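Local coordinates for alpha,alpha-trehalose-phosphate synthase (UDP-forming) (Burkholderia xenovorans, PDB 5V0T), which belongs to glycosyltransferase family 20 and has the two-domain GT-B fold, with UDP and 6-O-phosphono-alpha-D-glucopyranose bound in the model, at residues L200-T214 and L223-A236. Sequence-based numbering, arbitrary orientation. Where two conformers were deposited one is given.
Sequences LRAFCDYIVNEANGT and LTIHAFGRTLRAAA
Leu223 opens the hairpin of strands 223-227 and 230-236 by resting its CD1 against two side chains of helix 200-209: it lies 3.5 Å from Cys204 SG and 3.8 Å from Leu200 CD2. Two residues on, Ile225 sends CG1 and CD1 to the edge of the Phe203 ring, CD1 standing 3.8 Å from CE2, while its CG2 branch, on the other side of CB, meets Ile207 CG2. Ile207 also lays CG1 over one face of the Phe203 ring, offset toward its rim. At His226 the contact turns polar. His226 O accepts from Thr214 N (2.8 Å) and His226 N donates to Thr214 O (3.0 Å), so a short strand joins the hairpin edge antiparallel. Ala227 CB packs on Ile207 CD1, close to Gly213, whose CA lies 3.2 Å from His226 O. In the type I' turn, Phe228 reaches back with CZ to Ala211 CB, and a water takes the Phe228 N-H and donates to Ala211 O. On the return strand Ala234 CB meets Leu200 CD1 at 3.8 Å; with CG anti to the backbone N (chi1 175°), Leu200 turns CD2 toward Leu223 and the backbone of Ala235. Strand 230-236 pairs in parallel with strand 191-194, whose Leu192 and Phe194 also touch Phe203. The helix is therefore held to the sheet by apolar contacts, whereas directional bonds fix the register of the chain leaving it.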
loop_
_atom_site.group_PDB
_atom_site.type_symbol
_atom_site.label_atom_id
_atom_site.label_comp_id
_atom_site.label_asym_id
_atom_site.label_seq_id
_atom_site.Cartn_x
_atom_site.Cartn_y
_atom_site.Cartn_z
ATOM N N LEU A 200 3.797 0.350 15.237
ATOM C CA LEU A 200 3.243 0.155 16.570
ATOM C C LEU A 200 4.001 0.973 17.611
ATOM O O LEU A 200 3.391 1.558 18.521
ATOM C CB LEU A 200 3.273 -1.331 16.915
ATOM C CG LEU A 200 2.841 -1.698 18.337
ATOM C CD1 LEU A 200 1.326 -1.436 18.537
ATOM C CD2 LEU A 200 3.192 -3.163 18.623
ATOM N N ARG A 201 5.333 1.009 17.505
ATOM C CA ARG A 201 6.129 1.802 18.436
ATOM C C ARG A 201 5.757 3.284 18.359
ATOM O O ARG A 201 5.671 3.964 19.390
ATOM C CB ARG A 201 7.618 1.593 18.143
ATOM C CG ARG A 201 8.568 2.180 19.184
ATOM C CD ARG A 201 10.004 1.664 19.003
ATOM N NE ARG A 201 10.613 2.114 17.750
ATOM C CZ ARG A 201 11.022 1.298 16.781
ATOM N NH1 ARG A 201 10.894 -0.014 16.923
ATOM N NH2 ARG A 201 11.568 1.788 15.676
ATOM N N ALA A 202 5.539 3.802 17.141
ATOM C CA ALA A 202 5.174 5.206 16.984
ATOM C C ALA A 202 3.827 5.496 17.623
ATOM O O ALA A 202 3.658 6.528 18.293
ATOM C CB ALA A 202 5.158 5.594 15.502
ATOM N N PHE A 203 2.856 4.599 17.429
ATOM C CA PHE A 203 1.566 4.741 18.103
ATOM C C PHE A 203 1.745 4.780 19.615
ATOM O O PHE A 203 1.212 5.673 20.291
ATOM C CB PHE A 203 0.622 3.602 17.699
ATOM C CG PHE A 203 -0.665 3.573 18.484
ATOM C CD1 PHE A 203 -1.688 4.464 18.193
ATOM C CD2 PHE A 203 -0.839 2.662 19.523
ATOM C CE1 PHE A 203 -2.883 4.440 18.930
ATOM C CE2 PHE A 203 -2.025 2.632 20.272
ATOM C CZ PHE A 203 -3.042 3.524 19.978
ATOM N N CYS A 204 2.507 3.827 20.171
ATOM C CA CYS A 204 2.690 3.798 21.622
ATOM C C CYS A 204 3.444 5.020 22.121
ATOM O O CYS A 204 3.159 5.520 23.218
ATOM C CB CYS A 204 3.423 2.524 22.044
ATOM S SG CYS A 204 2.488 1.020 21.704
ATOM N N ASP A 205 4.392 5.518 21.327
ATOM C CA ASP A 205 5.112 6.734 21.697
ATOM C C ASP A 205 4.155 7.918 21.843
ATOM O O ASP A 205 4.274 8.709 22.785
ATOM C CB ASP A 205 6.186 7.026 20.644
ATOM C CG ASP A 205 7.182 8.076 21.091
ATOM O OD1 ASP A 205 7.724 7.949 22.208
ATOM O OD2 ASP A 205 7.444 9.019 20.318
ATOM N N TYR A 206 3.195 8.055 20.920
ATOM C CA TYR A 206 2.192 9.109 21.064
ATOM C C TYR A 206 1.349 8.892 22.317
ATOM O O TYR A 206 1.134 9.822 23.107
ATOM C CB TYR A 206 1.300 9.176 19.817
ATOM C CG TYR A 206 0.291 10.316 19.885
ATOM C CD1 TYR A 206 -0.904 10.180 20.592
ATOM C CD2 TYR A 206 0.545 11.531 19.260
ATOM C CE1 TYR A 206 -1.815 11.220 20.682
ATOM C CE2 TYR A 206 -0.370 12.570 19.329
ATOM C CZ TYR A 206 -1.552 12.408 20.041
ATOM O OH TYR A 206 -2.461 13.442 20.134
ATOM N N ILE A 207 0.852 7.667 22.513
ATOM C CA ILE A 207 0.015 7.366 23.681
ATOM C C ILE A 207 0.724 7.766 24.973
ATOM O O ILE A 207 0.137 8.411 25.860
ATOM C CB ILE A 207 -0.363 5.872 23.692
ATOM C CG1 ILE A 207 -1.305 5.528 22.524
ATOM C CG2 ILE A 207 -0.953 5.479 25.043
ATOM C CD1 ILE A 207 -2.676 6.170 22.622
ATOM N N VAL A 208 1.999 7.385 25.105
ATOM C CA VAL A 208 2.714 7.624 26.361
ATOM C C VAL A 208 3.120 9.089 26.497
ATOM O O VAL A 208 2.963 9.690 27.563
ATOM C CB VAL A 208 3.932 6.684 26.462
ATOM C CG1 VAL A 208 4.834 7.091 27.615
ATOM C CG2 VAL A 208 3.471 5.234 26.617
ATOM N N ASN A 209 3.622 9.694 25.421
ATOM C CA ASN A 209 4.264 10.999 25.513
ATOM C C ASN A 209 3.379 12.166 25.095
ATOM O O ASN A 209 3.695 13.305 25.449
ATOM C CB ASN A 209 5.543 11.005 24.675
ATOM C CG ASN A 209 6.616 10.153 25.289
ATOM O OD1 ASN A 209 6.938 10.319 26.457
ATOM N ND2 ASN A 209 7.150 9.209 24.524
ATOM N N GLU A 210 2.289 11.922 24.371
ATOM C CA GLU A 210 1.363 12.985 24.005
ATOM C C GLU A 210 -0.047 12.803 24.559
ATOM O O GLU A 210 -0.753 13.796 24.718
ATOM C CB GLU A 210 1.287 13.127 22.468
ATOM C CG GLU A 210 2.642 13.324 21.809
ATOM C CD GLU A 210 3.357 14.588 22.285
ATOM O OE1 GLU A 210 2.677 15.536 22.737
ATOM O OE2 GLU A 210 4.604 14.630 22.206
ATOM N N ALA A 211 -0.479 11.579 24.862
ATOM C CA ALA A 211 -1.828 11.344 25.379
ATOM C C ALA A 211 -1.850 10.987 26.858
ATOM O O ALA A 211 -2.932 10.741 27.407
ATOM C CB ALA A 211 -2.530 10.237 24.576
ATOM N N ASN A 212 -0.692 10.945 27.517
ATOM C CA ASN A 212 -0.610 10.666 28.954
ATOM C C ASN A 212 -1.174 9.284 29.290
ATOM O O ASN A 212 -1.641 9.040 30.401
ATOM C CB ASN A 212 -1.308 11.769 29.768
ATOM C CG ASN A 212 -1.037 11.661 31.258
ATOM O OD1 ASN A 212 0.111 11.728 31.699
ATOM N ND2 ASN A 212 -2.100 11.485 32.042
ATOM N N GLY A 213 -1.122 8.355 28.335
ATOM C CA GLY A 213 -1.615 7.011 28.532
ATOM C C GLY A 213 -0.492 6.023 28.796
ATOM O O GLY A 213 0.651 6.390 29.080
ATOM N N THR A 214 -0.833 4.735 28.697
ATOM C CA THR A 214 0.148 3.679 28.902
ATOM C C THR A 214 0.001 2.612 27.826
ATOM O O THR A 214 -1.069 2.424 27.232
ATOM C CB THR A 214 0.037 3.013 30.296
ATOM O OG1 THR A 214 -1.236 2.372 30.431
ATOM C CG2 THR A 214 0.222 4.018 31.420
ATOM N N LEU A 223 -0.137 -5.702 22.738
ATOM C CA LEU A 223 -0.029 -4.794 23.870
ATOM C C LEU A 223 -1.416 -4.397 24.359
ATOM O O LEU A 223 -2.385 -4.389 23.601
ATOM C CB LEU A 223 0.742 -3.533 23.474
ATOM C CG LEU A 223 2.039 -3.776 22.704
ATOM C CD1 LEU A 223 2.679 -2.459 22.306
ATOM C CD2 LEU A 223 2.986 -4.597 23.552
ATOM N N THR A 224 -1.504 -4.056 25.637
ATOM C CA THR A 224 -2.699 -3.441 26.189
ATOM C C THR A 224 -2.482 -1.940 26.270
ATOM O O THR A 224 -1.469 -1.479 26.812
ATOM C CB THR A 224 -3.018 -4.008 27.571
ATOM O OG1 THR A 224 -3.121 -5.429 27.473
ATOM C CG2 THR A 224 -4.333 -3.436 28.093
ATOM N N ILE A 225 -3.429 -1.183 25.723
ATOM C CA ILE A 225 -3.378 0.273 25.703
ATOM C C ILE A 225 -4.385 0.814 26.711
ATOM O O ILE A 225 -5.539 0.368 26.744
ATOM C CB ILE A 225 -3.681 0.831 24.304
ATOM C CG1 ILE A 225 -2.774 0.199 23.239
ATOM C CG2 ILE A 225 -3.528 2.337 24.322
ATOM C CD1 ILE A 225 -1.303 0.538 23.417
ATOM N N HIS A 226 -3.959 1.785 27.513
ATOM C CA HIS A 226 -4.854 2.548 28.374
ATOM C C HIS A 226 -4.686 4.016 28.028
ATOM O O HIS A 226 -3.599 4.573 28.211
ATOM C CB HIS A 226 -4.549 2.320 29.856
ATOM C CG HIS A 226 -4.789 0.919 30.326
ATOM N ND1 HIS A 226 -5.974 0.520 30.907
ATOM C CD2 HIS A 226 -3.985 -0.170 30.331
ATOM C CE1 HIS A 226 -5.893 -0.755 31.238
ATOM N NE2 HIS A 226 -4.697 -1.199 30.897
ATOM N N ALA A 227 -5.753 4.641 27.532
ATOM C CA ALA A 227 -5.688 6.046 27.150
ATOM C C ALA A 227 -7.100 6.574 26.957
ATOM O O ALA A 227 -7.998 5.836 26.542
ATOM C CB ALA A 227 -4.862 6.252 25.872
ATOM N N PHE A 228 -7.279 7.858 27.272
ATOM C CA PHE A 228 -8.563 8.543 27.103
ATOM C C PHE A 228 -9.686 7.819 27.838
ATOM O O PHE A 228 -10.827 7.778 27.373
ATOM C CB PHE A 228 -8.925 8.691 25.623
ATOM C CG PHE A 228 -7.883 9.386 24.802
ATOM C CD1 PHE A 228 -7.762 10.770 24.837
ATOM C CD2 PHE A 228 -7.037 8.659 23.977
ATOM C CE1 PHE A 228 -6.804 11.412 24.071
ATOM C CE2 PHE A 228 -6.082 9.290 23.207
ATOM C CZ PHE A 228 -5.965 10.673 23.251
ATOM N N GLY A 229 -9.359 7.218 28.984
ATOM C CA GLY A 229 -10.330 6.447 29.730
ATOM C C GLY A 229 -10.674 5.092 29.152
ATOM O O GLY A 229 -11.483 4.371 29.745
ATOM N N ARG A 230 -10.095 4.707 28.025
ATOM C CA ARG A 230 -10.454 3.465 27.365
ATOM C C ARG A 230 -9.333 2.440 27.506
ATOM O O ARG A 230 -8.178 2.778 27.777
ATOM C CB ARG A 230 -10.779 3.728 25.889
ATOM C CG ARG A 230 -11.816 4.840 25.723
ATOM C CD ARG A 230 -12.464 4.861 24.358
ATOM N NE ARG A 230 -13.806 4.294 24.410
ATOM C CZ ARG A 230 -14.069 2.997 24.278
ATOM N NH1 ARG A 230 -13.078 2.137 24.079
ATOM N NH2 ARG A 230 -15.320 2.563 24.343
ATOM N N THR A 231 -9.702 1.172 27.341
ATOM C CA THR A 231 -8.765 0.055 27.338
ATOM C C THR A 231 -8.928 -0.713 26.034
ATOM O O THR A 231 -10.052 -1.044 25.644
ATOM C CB THR A 231 -9.014 -0.889 28.524
ATOM O OG1 THR A 231 -8.842 -0.176 29.753
ATOM C CG2 THR A 231 -8.043 -2.052 28.488
ATOM N N LEU A 232 -7.815 -1.007 25.367
ATOM C CA LEU A 232 -7.870 -1.724 24.099
ATOM C C LEU A 232 -6.540 -2.440 23.890
ATOM O O LEU A 232 -5.663 -2.441 24.761
ATOM C CB LEU A 232 -8.192 -0.775 22.939
ATOM C CG LEU A 232 -7.149 0.266 22.548
ATOM C CD1 LEU A 232 -7.315 0.564 21.062
ATOM C CD2 LEU A 232 -7.294 1.541 23.398
ATOM N N ARG A 233 -6.400 -3.072 22.729
ATOM C CA ARG A 233 -5.227 -3.863 22.388
ATOM C C ARG A 233 -4.640 -3.366 21.074
ATOM O O ARG A 233 -5.359 -2.839 20.222
ATOM C CB ARG A 233 -5.572 -5.357 22.263
ATOM C CG ARG A 233 -6.275 -5.963 23.484
ATOM C CD ARG A 233 -5.345 -6.092 24.685
ATOM N NE ARG A 233 -4.322 -7.124 24.509
ATOM C CZ ARG A 233 -4.446 -8.385 24.913
ATOM N NH1 ARG A 233 -5.555 -8.789 25.512
ATOM N NH2 ARG A 233 -3.459 -9.249 24.716
ATOM N N ALA A 234 -3.329 -3.561 20.902
ATOM C CA ALA A 234 -2.666 -3.102 19.687
ATOM C C ALA A 234 -1.466 -3.985 19.364
ATOM O O ALA A 234 -0.723 -4.378 20.265
ATOM C CB ALA A 234 -2.225 -1.639 19.836
ATOM N N ALA A 235 -1.274 -4.285 18.077
ATOM C CA ALA A 235 -0.180 -5.156 17.659
ATOM C C ALA A 235 0.159 -4.874 16.199
ATOM O O ALA A 235 -0.515 -4.095 15.522
ATOM C CB ALA A 235 -0.530 -6.636 17.856
ATOM N N ALA A 236 1.221 -5.524 15.725
ATOM C CA ALA A 236 1.657 -5.428 14.336
ATOM C C ALA A 236 1.291 -6.705 13.589
ATOM O O ALA A 236 1.475 -7.809 14.110
ATOM C CB ALA A 236 3.173 -5.183 14.250
HETATM O O HOH W 1 -5.084 9.397 28.209
#